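Local coordinates for protein TCR alpha chain (Gallus gallus, PDB 6LIR) that pairs with the TCR beta chain in the chicken alpha-beta T-cell receptor, which probably recognises presented antigen at the T-cell surface, at residues Ser29-Tyr33 with Ser69-Trp73; Val45-Gly50 with Arg60-Ser64. All coordinates share one frame; numbering follows the deposited sequence.

Contact 1 of 2, residues Ser29-Tyr33 with Ser69-Trp73; sequences SIQWY and SSALW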
ATOM      1  N   SER A  29      25.188  14.384  -0.570  1.00 38.09           N
ATOM      2  CA  SER A  29      24.625  13.504  -1.578  1.00 42.07           C
ATOM      3  C   SER A  29      23.121  13.455  -1.374  1.00 38.31           C
ATOM      4  O   SER A  29      22.622  13.638  -0.260  1.00 35.97           O
ATOM      5  CB  SER A  29      25.223  12.094  -1.505  1.00 45.90           C
ATOM      6  OG  SER A  29      24.768  11.413  -0.351  1.00 50.01           O
ATOM      7  N   ILE A  30      22.402  13.231  -2.467  1.00 37.80           N
ATOM      8  CA  ILE A  30      20.949  13.191  -2.451  1.00 40.35           C
ATOM      9  C   ILE A  30      20.510  11.886  -3.091  1.00 41.04           C
ATOM     10  O   ILE A  30      21.018  11.506  -4.152  1.00 39.56           O
ATOM     11  CB  ILE A  30      20.336  14.397  -3.190  1.00 41.16           C
ATOM     12  CG1 ILE A  30      20.591  15.686  -2.403  1.00 41.47           C
ATOM     13  CG2 ILE A  30      18.849  14.200  -3.401  1.00 39.17           C
ATOM     14  CD1 ILE A  30      20.338  16.946  -3.195  1.00 45.93           C
ATOM     15  N   GLN A  31      19.556  11.214  -2.458  1.00 34.87           N
ATOM     16  CA  GLN A  31      19.003   9.976  -2.973  1.00 37.99           C
ATOM     17  C   GLN A  31      17.492  10.095  -2.989  1.00 37.46           C
ATOM     18  O   GLN A  31      16.899  10.842  -2.204  1.00 35.40           O
ATOM     19  CB  GLN A  31      19.402   8.761  -2.124  1.00 36.53           C
ATOM     20  CG  GLN A  31      20.884   8.455  -2.124  1.00 46.15           C
ATOM     21  CD  GLN A  31      21.333   7.781  -0.842  1.00 58.10           C
ATOM     22  OE1 GLN A  31      22.292   8.216  -0.206  1.00 85.62           O
ATOM     23  NE2 GLN A  31      20.639   6.715  -0.455  1.00 63.65           N
ATOM     24  N   TRP A  32      16.872   9.321  -3.869  1.00 35.21           N
ATOM     25  CA  TRP A  32      15.427   9.278  -3.959  1.00 31.81           C
ATOM     26  C   TRP A  32      14.993   7.825  -3.948  1.00 34.50           C
ATOM     27  O   TRP A  32      15.643   6.965  -4.553  1.00 30.50           O
ATOM     28  CB  TRP A  32      14.917   9.968  -5.226  1.00 31.13           C
ATOM     29  CG  TRP A  32      14.841  11.457  -5.119  1.00 32.19           C
ATOM     30  CD1 TRP A  32      15.868  12.344  -5.267  1.00 30.91           C
ATOM     31  CD2 TRP A  32      13.673  12.239  -4.844  1.00 32.87           C
ATOM     32  NE1 TRP A  32      15.411  13.631  -5.105  1.00 28.70           N
ATOM     33  CE2 TRP A  32      14.066  13.594  -4.847  1.00 34.30           C
ATOM     34  CE3 TRP A  32      12.330  11.926  -4.604  1.00 35.58           C
ATOM     35  CZ2 TRP A  32      13.168  14.635  -4.618  1.00 34.06           C
ATOM     36  CZ3 TRP A  32      11.437  12.961  -4.375  1.00 35.41           C
ATOM     37  CH2 TRP A  32      11.861  14.300  -4.384  1.00 34.99           C
ATOM     38  N   TYR A  33      13.892   7.568  -3.251  1.00 33.89           N
ATOM     39  CA  TYR A  33      13.315   6.243  -3.126  1.00 35.55           C
ATOM     40  C   TYR A  33      11.831   6.342  -3.434  1.00 35.90           C
ATOM     41  O   TYR A  33      11.236   7.423  -3.383  1.00 37.80           O
ATOM     42  CB  TYR A  33      13.510   5.664  -1.713  1.00 32.18           C
ATOM     43  CG  TYR A  33      14.945   5.390  -1.316  1.00 35.51           C
ATOM     44  CD1 TYR A  33      15.799   6.424  -0.951  1.00 38.49           C
ATOM     45  CD2 TYR A  33      15.436   4.092  -1.282  1.00 35.27           C
ATOM     46  CE1 TYR A  33      17.111   6.173  -0.582  1.00 37.10           C
ATOM     47  CE2 TYR A  33      16.743   3.828  -0.916  1.00 39.68           C
ATOM     48  CZ  TYR A  33      17.577   4.871  -0.565  1.00 42.96           C
ATOM     49  OH  TYR A  33      18.878   4.605  -0.202  1.00 41.44           O
ATOM     50  N   SER A  69      18.315  21.749  -2.120  1.00 32.42           N
ATOM     51  CA  SER A  69      17.035  21.296  -2.651  1.00 34.87           C
ATOM     52  C   SER A  69      17.306  20.426  -3.867  1.00 35.75           C
ATOM     53  O   SER A  69      18.385  20.484  -4.464  1.00 29.47           O
ATOM     54  CB  SER A  69      16.117  22.463  -3.027  1.00 35.20           C
ATOM     55  OG  SER A  69      16.674  23.208  -4.090  1.00 35.70           O
ATOM     56  N   SER A  70      16.304  19.631  -4.235  1.00 35.95           N
ATOM     57  CA  SER A  70      16.379  18.828  -5.443  1.00 38.06           C
ATOM     58  C   SER A  70      14.967  18.593  -5.963  1.00 36.90           C
ATOM     59  O   SER A  70      13.974  18.900  -5.298  1.00 33.93           O
ATOM     60  CB  SER A  70      17.102  17.500  -5.188  1.00 35.66           C
ATOM     61  OG  SER A  70      16.243  16.567  -4.552  1.00 36.21           O
ATOM     62  N   ALA A  71      14.892  18.033  -7.165  1.00 27.31           N
ATOM     63  CA  ALA A  71      13.615  17.794  -7.817  1.00 34.59           C
ATOM     64  C   ALA A  71      13.723  16.530  -8.648  1.00 31.46           C
ATOM     65  O   ALA A  71      14.674  16.367  -9.417  1.00 30.22           O
ATOM     66  CB  ALA A  71      13.200  18.974  -8.706  1.00 28.82           C
ATOM     67  N   LEU A  72      12.745  15.645  -8.485  1.00 29.65           N
ATOM     68  CA  LEU A  72      12.647  14.419  -9.258  1.00 32.38           C
ATOM     69  C   LEU A  72      11.578  14.609 -10.326  1.00 33.21           C
ATOM     70  O   LEU A  72      10.397  14.786 -10.007  1.00 29.27           O
ATOM     71  CB  LEU A  72      12.302  13.230  -8.365  1.00 30.72           C
ATOM     72  CG  LEU A  72      12.246  11.894  -9.104  1.00 28.57           C
ATOM     73  CD1 LEU A  72      13.631  11.506  -9.604  1.00 30.76           C
ATOM     74  CD2 LEU A  72      11.662  10.800  -8.221  1.00 31.74           C
ATOM     75  N   TRP A  73      11.994  14.580 -11.585  1.00 32.60           N
ATOM     76  CA  TRP A  73      11.083  14.736 -12.710  1.00 29.40           C
ATOM     77  C   TRP A  73      10.790  13.358 -13.280  1.00 28.34           C
ATOM     78  O   TRP A  73      11.714  12.636 -13.663  1.00 30.48           O
ATOM     79  CB  TRP A  73      11.683  15.642 -13.786  1.00 30.88           C
ATOM     80  CG  TRP A  73      10.895  15.666 -15.080  1.00 31.41           C
ATOM     81  CD1 TRP A  73      11.244  15.082 -16.265  1.00 34.18           C
ATOM     82  CD2 TRP A  73       9.636  16.315 -15.311  1.00 27.66           C
ATOM     83  NE1 TRP A  73      10.279  15.327 -17.219  1.00 33.24           N
ATOM     84  CE2 TRP A  73       9.283  16.082 -16.658  1.00 32.31           C
ATOM     85  CE3 TRP A  73       8.774  17.071 -14.510  1.00 31.44           C
ATOM     86  CZ2 TRP A  73       8.107  16.579 -17.220  1.00 32.03           C
ATOM     87  CZ3 TRP A  73       7.605  17.566 -15.071  1.00 34.15           C
ATOM     88  CH2 TRP A  73       7.283  17.316 -16.412  1.00 31.43           C
TER

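Contact 2 of 2, residues Val45-Gly50 with Arg60-Ser64; sequences VSAVKG and RLSVS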
ATOM      1  N   VAL A  45      17.574   6.692  -7.597  1.00 32.57           N
ATOM      2  CA  VAL A  45      18.718   7.402  -8.157  1.00 33.54           C
ATOM      3  C   VAL A  45      19.448   8.110  -7.024  1.00 37.37           C
ATOM      4  O   VAL A  45      18.864   8.422  -5.983  1.00 33.22           O
ATOM      5  CB  VAL A  45      18.252   8.395  -9.257  1.00 34.47           C
ATOM      6  CG1 VAL A  45      17.413   9.509  -8.652  1.00 32.78           C
ATOM      7  CG2 VAL A  45      19.432   8.954 -10.043  1.00 34.34           C
ATOM      8  N   SER A  46      20.728   8.393  -7.240  1.00 36.07           N
ATOM      9  CA  SER A  46      21.534   9.150  -6.296  1.00 42.30           C
ATOM     10  C   SER A  46      22.449  10.087  -7.066  1.00 39.84           C
ATOM     11  O   SER A  46      22.993   9.712  -8.108  1.00 41.01           O
ATOM     12  CB  SER A  46      22.373   8.233  -5.403  1.00 42.03           C
ATOM     13  OG  SER A  46      23.431   8.962  -4.811  1.00 49.79           O
ATOM     14  N   ALA A  47      22.630  11.298  -6.541  1.00 35.71           N
ATOM     15  CA  ALA A  47      23.508  12.273  -7.173  1.00 39.64           C
ATOM     16  C   ALA A  47      24.132  13.165  -6.112  1.00 37.75           C
ATOM     17  O   ALA A  47      23.609  13.317  -5.006  1.00 40.89           O
ATOM     18  CB  ALA A  47      22.763  13.131  -8.201  1.00 31.81           C
ATOM     19  N   VAL A  48      25.273  13.756  -6.467  1.00 38.35           N
ATOM     20  CA  VAL A  48      25.922  14.743  -5.622  1.00 38.95           C
ATOM     21  C   VAL A  48      25.742  16.166  -6.144  1.00 35.75           C
ATOM     22  O   VAL A  48      25.787  17.113  -5.349  1.00 39.95           O
ATOM     23  CB  VAL A  48      27.420  14.416  -5.429  1.00 45.34           C
ATOM     24  CG1 VAL A  48      27.591  13.016  -4.851  1.00 40.91           C
ATOM     25  CG2 VAL A  48      28.180  14.554  -6.742  1.00 46.24           C
ATOM     26  N   LYS A  49      25.553  16.349  -7.450  1.00 41.41           N
ATOM     27  CA  LYS A  49      25.342  17.672  -8.024  1.00 40.59           C
ATOM     28  C   LYS A  49      24.748  17.520  -9.419  1.00 39.08           C
ATOM     29  O   LYS A  49      24.683  16.421  -9.974  1.00 39.46           O
ATOM     30  CB  LYS A  49      26.646  18.475  -8.073  1.00 40.74           C
ATOM     31  CG  LYS A  49      27.670  17.929  -9.056  1.00 44.24           C
ATOM     32  CD  LYS A  49      28.863  18.869  -9.179  1.00 59.33           C
ATOM     33  CE  LYS A  49      29.564  18.702 -10.518  1.00 65.27           C
ATOM     34  NZ  LYS A  49      30.432  19.870 -10.826  1.00 68.36           N
ATOM     35  N   GLY A  50      24.333  18.653  -9.984  1.00 31.58           N
ATOM     36  CA  GLY A  50      23.791  18.764 -11.327  1.00 33.03           C
ATOM     37  C   GLY A  50      22.549  17.916 -11.545  1.00 33.79           C
ATOM     38  O   GLY A  50      21.729  17.709 -10.646  1.00 31.89           O
ATOM     39  N   ARG A  60      14.455  12.466 -14.645  1.00 33.30           N
ATOM     40  CA  ARG A  60      15.726  13.109 -14.356  1.00 33.79           C
ATOM     41  C   ARG A  60      15.653  13.785 -12.997  1.00 32.19           C
ATOM     42  O   ARG A  60      14.658  14.440 -12.665  1.00 29.18           O
ATOM     43  CB  ARG A  60      16.092  14.136 -15.439  1.00 34.69           C
ATOM     44  CG  ARG A  60      17.449  14.820 -15.239  1.00 30.93           C
ATOM     45  CD  ARG A  60      18.071  15.242 -16.570  1.00 35.17           C
ATOM     46  NE  ARG A  60      17.312  16.314 -17.211  1.00 35.64           N
ATOM     47  CZ  ARG A  60      17.640  16.887 -18.368  1.00 38.23           C
ATOM     48  NH1 ARG A  60      18.720  16.491 -19.028  1.00 33.67           N
ATOM     49  NH2 ARG A  60      16.883  17.856 -18.868  1.00 33.08           N
ATOM     50  N   LEU A  61      16.721  13.615 -12.229  1.00 31.26           N
ATOM     51  CA  LEU A  61      16.910  14.267 -10.945  1.00 30.73           C
ATOM     52  C   LEU A  61      17.816  15.473 -11.146  1.00 33.10           C
ATOM     53  O   LEU A  61      18.869  15.360 -11.781  1.00 35.23           O
ATOM     54  CB  LEU A  61      17.523  13.299  -9.933  1.00 34.21           C
ATOM     55  CG  LEU A  61      18.180  13.927  -8.708  1.00 32.46           C
ATOM     56  CD1 LEU A  61      17.115  14.466  -7.769  1.00 30.57           C
ATOM     57  CD2 LEU A  61      19.084  12.922  -8.000  1.00 33.06           C
ATOM     58  N   SER A  62      17.409  16.619 -10.611  1.00 30.21           N
ATOM     59  CA  SER A  62      18.188  17.849 -10.702  1.00 31.68           C
ATOM     60  C   SER A  62      18.431  18.380  -9.297  1.00 32.22           C
ATOM     61  O   SER A  62      17.483  18.581  -8.530  1.00 32.77           O
ATOM     62  CB  SER A  62      17.486  18.905 -11.562  1.00 35.94           C
ATOM     63  OG  SER A  62      17.440  18.532 -12.934  1.00 35.77           O
ATOM     64  N   VAL A  63      19.705  18.565  -8.954  1.00 31.78           N
ATOM     65  CA  VAL A  63      20.128  19.093  -7.660  1.00 33.74           C
ATOM     66  C   VAL A  63      20.434  20.578  -7.808  1.00 33.91           C
ATOM     67  O   VAL A  63      21.168  20.981  -8.719  1.00 33.58           O
ATOM     68  CB  VAL A  63      21.358  18.335  -7.129  1.00 31.71           C
ATOM     69  CG1 VAL A  63      21.935  19.032  -5.895  1.00 34.78           C
ATOM     70  CG2 VAL A  63      21.009  16.890  -6.820  1.00 30.31           C
ATOM     71  N   SER A  64      19.884  21.389  -6.905  1.00 36.44           N
ATOM     72  CA  SER A  64      20.109  22.829  -6.942  1.00 41.48           C
ATOM     73  C   SER A  64      21.590  23.155  -6.788  1.00 38.28           C
ATOM     74  O   SER A  64      22.365  22.387  -6.211  1.00 34.42           O
ATOM     75  CB  SER A  64      19.309  23.526  -5.842  1.00 44.55           C
ATOM     76  OG  SER A  64      17.924  23.262  -5.987  1.00 52.55           O
TER
HETATM   77  O   HOH W   1      23.926  21.024  -8.428  1.00 42.01           O

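Contact 1 of 2, residues Ser29-Tyr33 with Ser69-Trp73
Strands 29-33 and 69-73 lie in facing sheets, their axes 9.0 Å apart at closest approach and running the same general way at 33°, too distant for backbone pairing, so side chains make the contact. Trp32 dominates it. With CG anti to its own carbonyl carbon (chi1 -81°), the indole extends across the gap toward Ser70 and Leu72. Its NE1 donates a moderately bent hydrogen bond to Ser70 OG at 3.1 Å; the hydroxyl sits at the ring edge, close to the indole plane, which gives this buried N-H an acceptor. Leu72 CB lies over one face, 3.8 Å from the six-membered ring centroid and only 5° off its normal, a CH-pi contact, while Leu72 CD2 reaches Trp32 CE3 at 3.8 Å. Ile30 adds its CD1 methyl, 3.8 Å from Ser70 CB. Replacing Trp32 with an alanine would probably leave Ser70 OG without its indole donor and open a gap beneath Leu72. Trp32 also touches Cys20 and Cys87, which form the intersheet disulfide; a tryptophan packed on that bridge is a hallmark of the immunoglobulin beta sandwich, here in a V-set domain.

Contact 2 of 2, residues Val45-Gly50 with Arg60-Ser64
The flat group at this contact is the peptide carbonyl of Gly50, whose O accepts the backbone N-H of Val63 at 2.8 Å in a nearly straight bond (171° at the hydrogen). The donor is tilted 27° from the carbonyl plane, and Ser62 CA makes an additional CA-H...O contact with the same Gly50 O at 3.5 Å. A water accepts from Gly50 N and lies 2.8 Å from Val63 O, one of several acceptors near it, to which it probably donates; Gly50 is thus tied to Val63 directly and probably also through solvent. Val63 CB also lies 3.6 Å from Gly50 O. Toward the earlier residues of both segments the contact is apolar. Leu61 has CG anti to its backbone N (chi1 161°), an orientation that brings CD2 between two neighbours: Ala47 CB at 3.7 Å and Val45 CG1 at 3.9 Å. Ala47 CB is more loosely met by Val63 CG2, at 4.4 Å. Polar side chains point away from this interior: Ser46 OG bonds Asn96 OD1 of the TCR beta chain, and Ser62 OG bonds Ser51 OG. Here the chain passes from edge strand 42-47 of one sheet to strand 51-54 of the other, and the chemistry divides accordingly: methyl groups of 42-47 and 59-63 meet between the two sheets of the V-set beta sandwich, while backbone polarity, probably helped by a water, holds the exposed turn to Val63.

In the fold
From the N terminus, the chain runs through strand 29-35, turns into its sheet neighbour 42-47, crosses by way of 48-50 to strand 51-54 of the opposite sheet, and continues through 59-63 to 69-74. Contact 2 closes the short excursion between 45-50 and 60-64; contact 1 closes the longer one from 29-33 to 69-73, so contact 2 lies within the span of contact 1 and the two do not cross. Their centres are 6 Å apart. Ile30 pairs with Ala47 in one sheet and Ser62 with Ala71 in the other, while Leu61 of contact 2 packs on Trp32 of contact 1. Together they tie both sheets of the variable domain face to face.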